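Local coordinates for alanine racemase 1 (Caldanaerobacter subterraneus subsp. tengcongensis MB4, PDB 4Y2W), which belongs to the alanine racemase family, with a barrel domain joined to a C-terminal beta domain, two chains making up the assembly, at residues R249-V254 with E334-G339; R293-N298 with A352-T357. The protein carries 1 engineered substitution. One frame throughout, in Å; residues are numbered along the deposited sequence.

How the contacts relate
Both contacts lie in the C-terminal domain, their segments alternating along the chain, with centres about 17 Å apart and nearest atoms about 6 Å apart. Contact 1 is the buried one: two antiparallel strands of the domain's beta sheet, joined by backbone hydrogen bonds, with a bulge, apolar packing round a phenylalanine ring and one salt bridge at a partly exposed margin. Contact 2 is smaller and partly exposed, joining a loop to the end of helix 348-354 mainly through side chains, with one hydrogen bond from an arginine to a backbone carbonyl and a second subunit close by. That helix ties the two together, since Met351 packs on Ile337 of contact 1 and residues 352-354 open the second segment of contact 2.

Contact 1. Residues R249-V254 with E334-G339; sequences RFTTRV and EVVIIG
Phe250 and the pair Ile337-Ile338 form a classic beta bulge where strand 248-260 runs antiparallel to 334-336. Two backbone donors grip Phe250 O: Ile337 N at 2.7 Å, nearly along the C=O axis, and Ile338 N on a lone pair in the carbonyl plane. Phe250 N returns a bond to Ile338 O, and further along Thr252 and Val335 exchange a reciprocal pair of bonds, Thr252 N to Val335 O being 2.7 Å.

The bulge turns two isoleucines on Phe250. Ile337 CD1 sits over the centre of one face of the Phe250 ring, 3.9 Å from its centroid, a CH-pi contact, while Ile338 CD1 reaches the ring edge at CD2 (3.7 Å). With CG anti to the backbone N (chi1 -170°), the ring is carried to where both isoleucines meet it. Met351 of helix 348-354 packs on both isoleucines. Separately, in the regular pairing beyond the bulge, Val254 CG2 meets Val335 CG2 at 3.8 Å.

Charge gathers on the side bearing Thr251 and Val336. Arg249 NH2 makes a salt bridge of 2.8 Å to Glu334 OE1, the guanidinium and carboxylate planes 80° apart; Arg249 also pairs with Glu12 and bonds to Thr340 O. The Arg253 guanidinium lays one face over Glu334 CB, while its NH1 bonds to Gly332 O.

With both Ile337 N and Ile338 N on Phe250 O, the register shifts by one residue while backbone bonding continues on both sides of the bulge, and Glu334, between two arginines, would probably be stabilised as the anion.

Contact 2. Residues R293-N298 with A352-T357; sequences RRLSNN and ADKIET
Arg294 lays one face of its guanidinium over Ile355 CG2, which stands 3.9 Å above the plane and is offset toward the rim, the two side chains crossing at about a right angle. The same flat group uses its edge for the polar contact: Arg294 NH1 donates to Ile355 O at 3.2 Å, with an N-H...O angle of 155°. The oxygen lies near the guanidinium plane, but the donor stands above the carbonyl plane, 45° out of it, and so misses the lone pairs. A bend at chi3 (-63°) turns the head of an otherwise extended arginine chain toward this carbonyl. Glu356 OE1 adds a long salt bridge to Arg294 NH1 at 4.0 Å, and the guanidinium has a second anionic partner, Asp292, at NH2. Arg294 of the second subunit also comes close, so the carboxylates probably temper the approach of like charges.

Apolar packing lies alongside. Leu295 CD2 touches Ile355 CG2 at 3.7 Å and also reaches Lys354 CG, its branch wedged against the last helical residue and the one that follows. The Lys354 chain, bent at chi2 and chi3, brings CD to 3.7 Å from Asn298 O.

Each backbone turns sharply here. Segment 293-298 passes from a 3-10 turn into a type II beta turn, Leu295 to Asn298. On the other side Glu356, with positive phi, is the C-prime residue of the helix: Thr357 N bonds to Ala352 O at 2.7 Å and Glu356 N to Asp353 O at 2.9 Å. This pair of bonds is the signature of a Schellman motif, here ending helix 348-354 against a loop of the C-terminal domain beside the subunit interface.

Contact 1. Residues R249-V254 with E334-G339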
ATOM      1  N   ARG A 249      -9.942   0.987 -13.260  1.00 42.46           N
ATOM      2  CA  ARG A 249      -8.967   0.456 -14.214  1.00 42.73           C
ATOM      3  C   ARG A 249      -7.546   0.821 -13.777  1.00 41.67           C
ATOM      4  O   ARG A 249      -7.172   1.995 -13.770  1.00 42.34           O
ATOM      5  CB  ARG A 249      -9.235   0.975 -15.625  1.00 43.17           C
ATOM      6  CG  ARG A 249     -10.552   0.512 -16.226  1.00 44.23           C
ATOM      7  CD  ARG A 249     -10.438   0.369 -17.736  1.00 45.12           C
ATOM      8  NE  ARG A 249      -9.859   1.564 -18.350  1.00 45.49           N
ATOM      9  CZ  ARG A 249      -9.160   1.590 -19.486  1.00 45.31           C
ATOM     10  NH1 ARG A 249      -8.921   0.481 -20.183  1.00 44.75           N
ATOM     11  NH2 ARG A 249      -8.686   2.747 -19.929  1.00 46.43           N
ATOM     12  N   PHE A 250      -6.766  -0.191 -13.407  1.00 39.96           N
ATOM     13  CA  PHE A 250      -5.380  -0.010 -12.991  1.00 39.04           C
ATOM     14  C   PHE A 250      -4.517  -0.123 -14.240  1.00 38.14           C
ATOM     15  O   PHE A 250      -4.393  -1.203 -14.807  1.00 37.67           O
ATOM     16  CB  PHE A 250      -5.012  -1.080 -11.954  1.00 38.86           C
ATOM     17  CG  PHE A 250      -3.691  -0.867 -11.259  1.00 38.80           C
ATOM     18  CD1 PHE A 250      -2.974   0.324 -11.371  1.00 38.95           C
ATOM     19  CD2 PHE A 250      -3.183  -1.869 -10.441  1.00 38.76           C
ATOM     20  CE1 PHE A 250      -1.770   0.492 -10.711  1.00 38.82           C
ATOM     21  CE2 PHE A 250      -1.982  -1.705  -9.778  1.00 39.24           C
ATOM     22  CZ  PHE A 250      -1.273  -0.522  -9.912  1.00 39.05           C
ATOM     23  N   THR A 251      -3.941   0.999 -14.673  1.00 37.61           N
ATOM     24  CA  THR A 251      -3.255   1.068 -15.963  1.00 37.49           C
ATOM     25  C   THR A 251      -1.851   1.669 -15.873  1.00 37.16           C
ATOM     26  O   THR A 251      -1.512   2.351 -14.901  1.00 37.52           O
ATOM     27  CB  THR A 251      -4.077   1.896 -16.970  1.00 37.90           C
ATOM     28  OG1 THR A 251      -3.951   3.292 -16.675  1.00 37.78           O
ATOM     29  CG2 THR A 251      -5.553   1.494 -16.924  1.00 38.12           C
ATOM     30  N   THR A 252      -1.045   1.398 -16.898  1.00 35.98           N
ATOM     31  CA  THR A 252       0.281   2.001 -17.050  1.00 35.43           C
ATOM     32  C   THR A 252       0.631   2.149 -18.533  1.00 35.65           C
ATOM     33  O   THR A 252      -0.207   1.891 -19.397  1.00 35.51           O
ATOM     34  CB  THR A 252       1.367   1.184 -16.328  1.00 35.09           C
ATOM     35  OG1 THR A 252       2.603   1.905 -16.362  1.00 35.17           O
ATOM     36  CG2 THR A 252       1.561  -0.180 -16.974  1.00 35.23           C
ATOM     37  N   ARG A 253       1.861   2.570 -18.826  1.00 35.84           N
ATOM     38  CA  ARG A 253       2.258   2.865 -20.203  1.00 36.59           C
ATOM     39  C   ARG A 253       3.554   2.177 -20.608  1.00 36.55           C
ATOM     40  O   ARG A 253       4.395   1.855 -19.767  1.00 36.14           O
ATOM     41  CB  ARG A 253       2.421   4.373 -20.394  1.00 37.32           C
ATOM     42  CG  ARG A 253       1.169   5.186 -20.112  1.00 37.77           C
ATOM     43  CD  ARG A 253       0.155   5.073 -21.235  1.00 38.24           C
ATOM     44  NE  ARG A 253      -1.185   5.449 -20.785  1.00 39.32           N
ATOM     45  CZ  ARG A 253      -2.193   5.809 -21.580  1.00 39.39           C
ATOM     46  NH1 ARG A 253      -2.047   5.863 -22.905  1.00 38.84           N
ATOM     47  NH2 ARG A 253      -3.359   6.131 -21.039  1.00 39.94           N
ATOM     48  N   VAL A 254       3.711   1.971 -21.913  1.00 36.20           N
ATOM     49  CA  VAL A 254       4.952   1.434 -22.446  1.00 36.23           C
ATOM     50  C   VAL A 254       5.991   2.549 -22.392  1.00 35.97           C
ATOM     51  O   VAL A 254       5.776   3.647 -22.913  1.00 35.90           O
ATOM     52  CB  VAL A 254       4.796   0.890 -23.882  1.00 37.06           C
ATOM     53  CG1 VAL A 254       6.125   0.353 -24.395  1.00 36.88           C
ATOM     54  CG2 VAL A 254       3.738  -0.208 -23.926  1.00 37.55           C
ATOM     55  N   GLU A 334      -1.185   2.177 -23.854  1.00 42.83           N
ATOM     56  CA  GLU A 334      -1.757   1.833 -22.558  1.00 42.57           C
ATOM     57  C   GLU A 334      -1.557   0.350 -22.252  1.00 41.69           C
ATOM     58  O   GLU A 334      -1.708  -0.498 -23.136  1.00 42.24           O
ATOM     59  CB  GLU A 334      -3.248   2.169 -22.551  1.00 43.49           C
ATOM     60  CG  GLU A 334      -3.970   1.872 -21.247  1.00 44.38           C
ATOM     61  CD  GLU A 334      -5.441   2.221 -21.315  1.00 44.25           C
ATOM     62  OE1 GLU A 334      -5.946   2.867 -20.372  1.00 44.80           O
ATOM     63  OE2 GLU A 334      -6.089   1.856 -22.317  1.00 43.32           O
ATOM     64  N   VAL A 335      -1.215   0.049 -21.002  1.00 39.98           N
ATOM     65  CA  VAL A 335      -1.121  -1.331 -20.531  1.00 39.81           C
ATOM     66  C   VAL A 335      -2.015  -1.492 -19.308  1.00 39.88           C
ATOM     67  O   VAL A 335      -1.780  -0.864 -18.277  1.00 41.34           O
ATOM     68  CB  VAL A 335       0.326  -1.714 -20.175  1.00 39.28           C
ATOM     69  CG1 VAL A 335       0.381  -3.117 -19.581  1.00 39.07           C
ATOM     70  CG2 VAL A 335       1.212  -1.619 -21.409  1.00 39.53           C
ATOM     71  N   VAL A 336      -3.042  -2.329 -19.427  1.00 39.36           N
ATOM     72  CA  VAL A 336      -4.019  -2.514 -18.356  1.00 38.69           C
ATOM     73  C   VAL A 336      -3.614  -3.686 -17.461  1.00 37.61           C
ATOM     74  O   VAL A 336      -3.336  -4.782 -17.938  1.00 36.71           O
ATOM     75  CB  VAL A 336      -5.443  -2.726 -18.921  1.00 38.50           C
ATOM     76  CG1 VAL A 336      -6.443  -3.005 -17.805  1.00 38.58           C
ATOM     77  CG2 VAL A 336      -5.869  -1.505 -19.720  1.00 38.54           C
ATOM     78  N   ILE A 337      -3.586  -3.421 -16.159  1.00 37.58           N
ATOM     79  CA  ILE A 337      -3.206  -4.397 -15.145  1.00 38.35           C
ATOM     80  C   ILE A 337      -4.446  -5.018 -14.511  1.00 39.21           C
ATOM     81  O   ILE A 337      -4.507  -6.231 -14.292  1.00 39.79           O
ATOM     82  CB  ILE A 337      -2.372  -3.719 -14.042  1.00 38.46           C
ATOM     83  CG1 ILE A 337      -1.173  -2.987 -14.656  1.00 38.87           C
ATOM     84  CG2 ILE A 337      -1.915  -4.741 -13.009  1.00 38.64           C
ATOM     85  CD1 ILE A 337      -0.657  -1.841 -13.811  1.00 39.68           C
ATOM     86  N   ILE A 338      -5.413  -4.157 -14.196  1.00 39.92           N
ATOM     87  CA  ILE A 338      -6.729  -4.554 -13.708  1.00 40.27           C
ATOM     88  C   ILE A 338      -7.757  -3.808 -14.539  1.00 40.15           C
ATOM     89  O   ILE A 338      -7.637  -2.598 -14.724  1.00 40.19           O
ATOM     90  CB  ILE A 338      -6.940  -4.161 -12.231  1.00 40.54           C
ATOM     91  CG1 ILE A 338      -5.866  -4.794 -11.343  1.00 40.45           C
ATOM     92  CG2 ILE A 338      -8.341  -4.553 -11.769  1.00 40.63           C
ATOM     93  CD1 ILE A 338      -5.884  -4.296  -9.913  1.00 41.00           C
ATOM     94  N   GLY A 339      -8.759  -4.524 -15.040  1.00 40.53           N
ATOM     95  CA  GLY A 339      -9.842  -3.904 -15.798  1.00 40.81           C
ATOM     96  C   GLY A 339      -9.942  -4.319 -17.257  1.00 41.24           C
ATOM     97  O   GLY A 339      -9.339  -5.302 -17.686  1.00 39.12           O
TER

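Contact 2. Residues R293-N298 with A352-T357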
ATOM      1  N   ARG A 293       4.679  -9.158  -6.282  1.00 34.65           N
ATOM      2  CA  ARG A 293       5.888  -9.756  -6.828  1.00 35.49           C
ATOM      3  C   ARG A 293       5.713 -11.237  -7.197  1.00 37.09           C
ATOM      4  O   ARG A 293       6.459 -11.761  -8.029  1.00 37.02           O
ATOM      5  CB  ARG A 293       7.034  -9.583  -5.829  1.00 35.00           C
ATOM      6  CG  ARG A 293       8.400  -9.967  -6.359  1.00 34.90           C
ATOM      7  CD  ARG A 293       9.501  -9.404  -5.478  1.00 35.61           C
ATOM      8  NE  ARG A 293      10.746 -10.151  -5.633  1.00 36.22           N
ATOM      9  CZ  ARG A 293      11.018 -11.309  -5.036  1.00 36.38           C
ATOM     10  NH1 ARG A 293      10.136 -11.883  -4.221  1.00 36.78           N
ATOM     11  NH2 ARG A 293      12.183 -11.902  -5.256  1.00 36.75           N
ATOM     12  N   ARG A 294       4.732 -11.907  -6.592  1.00 39.08           N
ATOM     13  CA  ARG A 294       4.444 -13.312  -6.922  1.00 40.85           C
ATOM     14  C   ARG A 294       3.912 -13.502  -8.349  1.00 40.44           C
ATOM     15  O   ARG A 294       3.915 -14.621  -8.857  1.00 39.45           O
ATOM     16  CB  ARG A 294       3.496 -13.951  -5.892  1.00 42.30           C
ATOM     17  CG  ARG A 294       4.215 -14.411  -4.627  1.00 44.14           C
ATOM     18  CD  ARG A 294       3.277 -15.000  -3.584  1.00 45.86           C
ATOM     19  NE  ARG A 294       2.315 -14.005  -3.111  1.00 47.73           N
ATOM     20  CZ  ARG A 294       1.000 -14.195  -2.970  1.00 50.71           C
ATOM     21  NH1 ARG A 294       0.429 -15.377  -3.226  1.00 50.39           N
ATOM     22  NH2 ARG A 294       0.244 -13.189  -2.536  1.00 51.48           N
ATOM     23  N   LEU A 295       3.481 -12.416  -8.993  1.00 40.03           N
ATOM     24  CA  LEU A 295       3.094 -12.450 -10.406  1.00 39.67           C
ATOM     25  C   LEU A 295       4.294 -12.552 -11.357  1.00 39.31           C
ATOM     26  O   LEU A 295       4.110 -12.666 -12.568  1.00 38.77           O
ATOM     27  CB  LEU A 295       2.261 -11.219 -10.767  1.00 39.55           C
ATOM     28  CG  LEU A 295       0.980 -10.982  -9.961  1.00 39.72           C
ATOM     29  CD1 LEU A 295       0.264  -9.752 -10.493  1.00 39.69           C
ATOM     30  CD2 LEU A 295       0.057 -12.187  -9.999  1.00 39.97           C
ATOM     31  N   SER A 296       5.510 -12.493 -10.816  1.00 39.58           N
ATOM     32  CA  SER A 296       6.725 -12.786 -11.581  1.00 39.92           C
ATOM     33  C   SER A 296       6.557 -14.063 -12.403  1.00 39.84           C
ATOM     34  O   SER A 296       6.361 -15.139 -11.833  1.00 40.69           O
ATOM     35  CB  SER A 296       7.911 -12.962 -10.626  1.00 40.33           C
ATOM     36  OG  SER A 296       8.126 -11.807  -9.831  1.00 40.21           O
ATOM     37  N   ASN A 297       6.610 -13.937 -13.730  1.00 39.23           N
ATOM     38  CA  ASN A 297       6.474 -15.079 -14.648  1.00 39.32           C
ATOM     39  C   ASN A 297       5.177 -15.896 -14.510  1.00 40.33           C
ATOM     40  O   ASN A 297       5.177 -17.097 -14.794  1.00 40.48           O
ATOM     41  CB  ASN A 297       7.681 -16.027 -14.521  1.00 38.89           C
ATOM     42  CG  ASN A 297       8.949 -15.443 -15.101  1.00 39.01           C
ATOM     43  OD1 ASN A 297       9.031 -15.186 -16.303  1.00 38.95           O
ATOM     44  ND2 ASN A 297       9.956 -15.249 -14.256  1.00 39.09           N
ATOM     45  N   ASN A 298       4.085 -15.269 -14.073  1.00 40.93           N
ATOM     46  CA  ASN A 298       2.768 -15.925 -14.102  1.00 41.99           C
ATOM     47  C   ASN A 298       1.619 -14.940 -13.960  1.00 40.91           C
ATOM     48  O   ASN A 298       0.790 -15.037 -13.051  1.00 40.35           O
ATOM     49  CB  ASN A 298       2.642 -17.068 -13.072  1.00 44.04           C
ATOM     50  CG  ASN A 298       2.786 -16.594 -11.644  1.00 44.89           C
ATOM     51  OD1 ASN A 298       3.511 -15.641 -11.374  1.00 48.81           O
ATOM     52  ND2 ASN A 298       2.098 -17.257 -10.720  1.00 43.77           N
ATOM     53  N   ALA A 352      -7.081 -11.576  -7.856  1.00 41.54           N
ATOM     54  CA  ALA A 352      -7.239 -12.086  -6.491  1.00 40.97           C
ATOM     55  C   ALA A 352      -7.095 -13.608  -6.421  1.00 40.90           C
ATOM     56  O   ALA A 352      -6.495 -14.140  -5.485  1.00 40.28           O
ATOM     57  CB  ALA A 352      -8.586 -11.663  -5.928  1.00 40.79           C
ATOM     58  N   ASP A 353      -7.648 -14.301  -7.415  1.00 41.68           N
ATOM     59  CA  ASP A 353      -7.547 -15.757  -7.491  1.00 41.81           C
ATOM     60  C   ASP A 353      -6.098 -16.194  -7.674  1.00 41.73           C
ATOM     61  O   ASP A 353      -5.609 -17.045  -6.934  1.00 41.84           O
ATOM     62  CB  ASP A 353      -8.394 -16.302  -8.645  1.00 42.37           C
ATOM     63  CG  ASP A 353      -9.876 -16.041  -8.462  1.00 43.74           C
ATOM     64  OD1 ASP A 353     -10.293 -15.661  -7.348  1.00 44.21           O
ATOM     65  OD2 ASP A 353     -10.633 -16.213  -9.440  1.00 45.36           O
ATOM     66  N   LYS A 354      -5.416 -15.591  -8.645  1.00 41.62           N
ATOM     67  CA  LYS A 354      -4.039 -15.960  -8.983  1.00 41.95           C
ATOM     68  C   LYS A 354      -3.082 -15.903  -7.785  1.00 40.74           C
ATOM     69  O   LYS A 354      -2.212 -16.761  -7.655  1.00 39.11           O
ATOM     70  CB  LYS A 354      -3.516 -15.075 -10.127  1.00 42.92           C
ATOM     71  CG  LYS A 354      -2.106 -15.407 -10.619  1.00 43.57           C
ATOM     72  CD  LYS A 354      -2.025 -16.736 -11.364  1.00 43.96           C
ATOM     73  CE  LYS A 354      -2.628 -16.658 -12.759  1.00 44.35           C
ATOM     74  NZ  LYS A 354      -2.273 -17.849 -13.583  1.00 44.71           N
ATOM     75  N   ILE A 355      -3.246 -14.909  -6.914  1.00 40.92           N
ATOM     76  CA  ILE A 355      -2.410 -14.808  -5.704  1.00 42.30           C
ATOM     77  C   ILE A 355      -3.127 -15.268  -4.425  1.00 42.45           C
ATOM     78  O   ILE A 355      -2.726 -14.905  -3.320  1.00 42.13           O
ATOM     79  CB  ILE A 355      -1.805 -13.391  -5.516  1.00 42.45           C
ATOM     80  CG1 ILE A 355      -2.870 -12.296  -5.647  1.00 42.71           C
ATOM     81  CG2 ILE A 355      -0.692 -13.164  -6.526  1.00 42.74           C
ATOM     82  CD1 ILE A 355      -2.478 -10.980  -5.006  1.00 42.44           C
ATOM     83  N   GLU A 356      -4.168 -16.089  -4.586  1.00 43.66           N
ATOM     84  CA  GLU A 356      -4.840 -16.756  -3.471  1.00 44.56           C
ATOM     85  C   GLU A 356      -5.340 -15.763  -2.416  1.00 44.12           C
ATOM     86  O   GLU A 356      -4.984 -15.852  -1.235  1.00 43.33           O
ATOM     87  CB  GLU A 356      -3.910 -17.783  -2.816  1.00 46.40           C
ATOM     88  CG  GLU A 356      -3.148 -18.682  -3.775  1.00 47.52           C
ATOM     89  CD  GLU A 356      -2.074 -19.476  -3.056  1.00 49.27           C
ATOM     90  OE1 GLU A 356      -0.876 -19.151  -3.207  1.00 50.26           O
ATOM     91  OE2 GLU A 356      -2.436 -20.412  -2.314  1.00 50.43           O
ATOM     92  N   THR A 357      -6.155 -14.812  -2.857  1.00 42.85           N
ATOM     93  CA  THR A 357      -6.766 -13.849  -1.951  1.00 42.39           C
ATOM     94  C   THR A 357      -8.128 -13.421  -2.501  1.00 41.86           C
ATOM     95  O   THR A 357      -8.696 -14.099  -3.355  1.00 41.26           O
ATOM     96  CB  THR A 357      -5.838 -12.635  -1.710  1.00 42.91           C
ATOM     97  OG1 THR A 357      -6.389 -11.800  -0.686  1.00 41.60           O
ATOM     98  CG2 THR A 357      -5.648 -11.817  -2.986  1.00 43.50           C
TER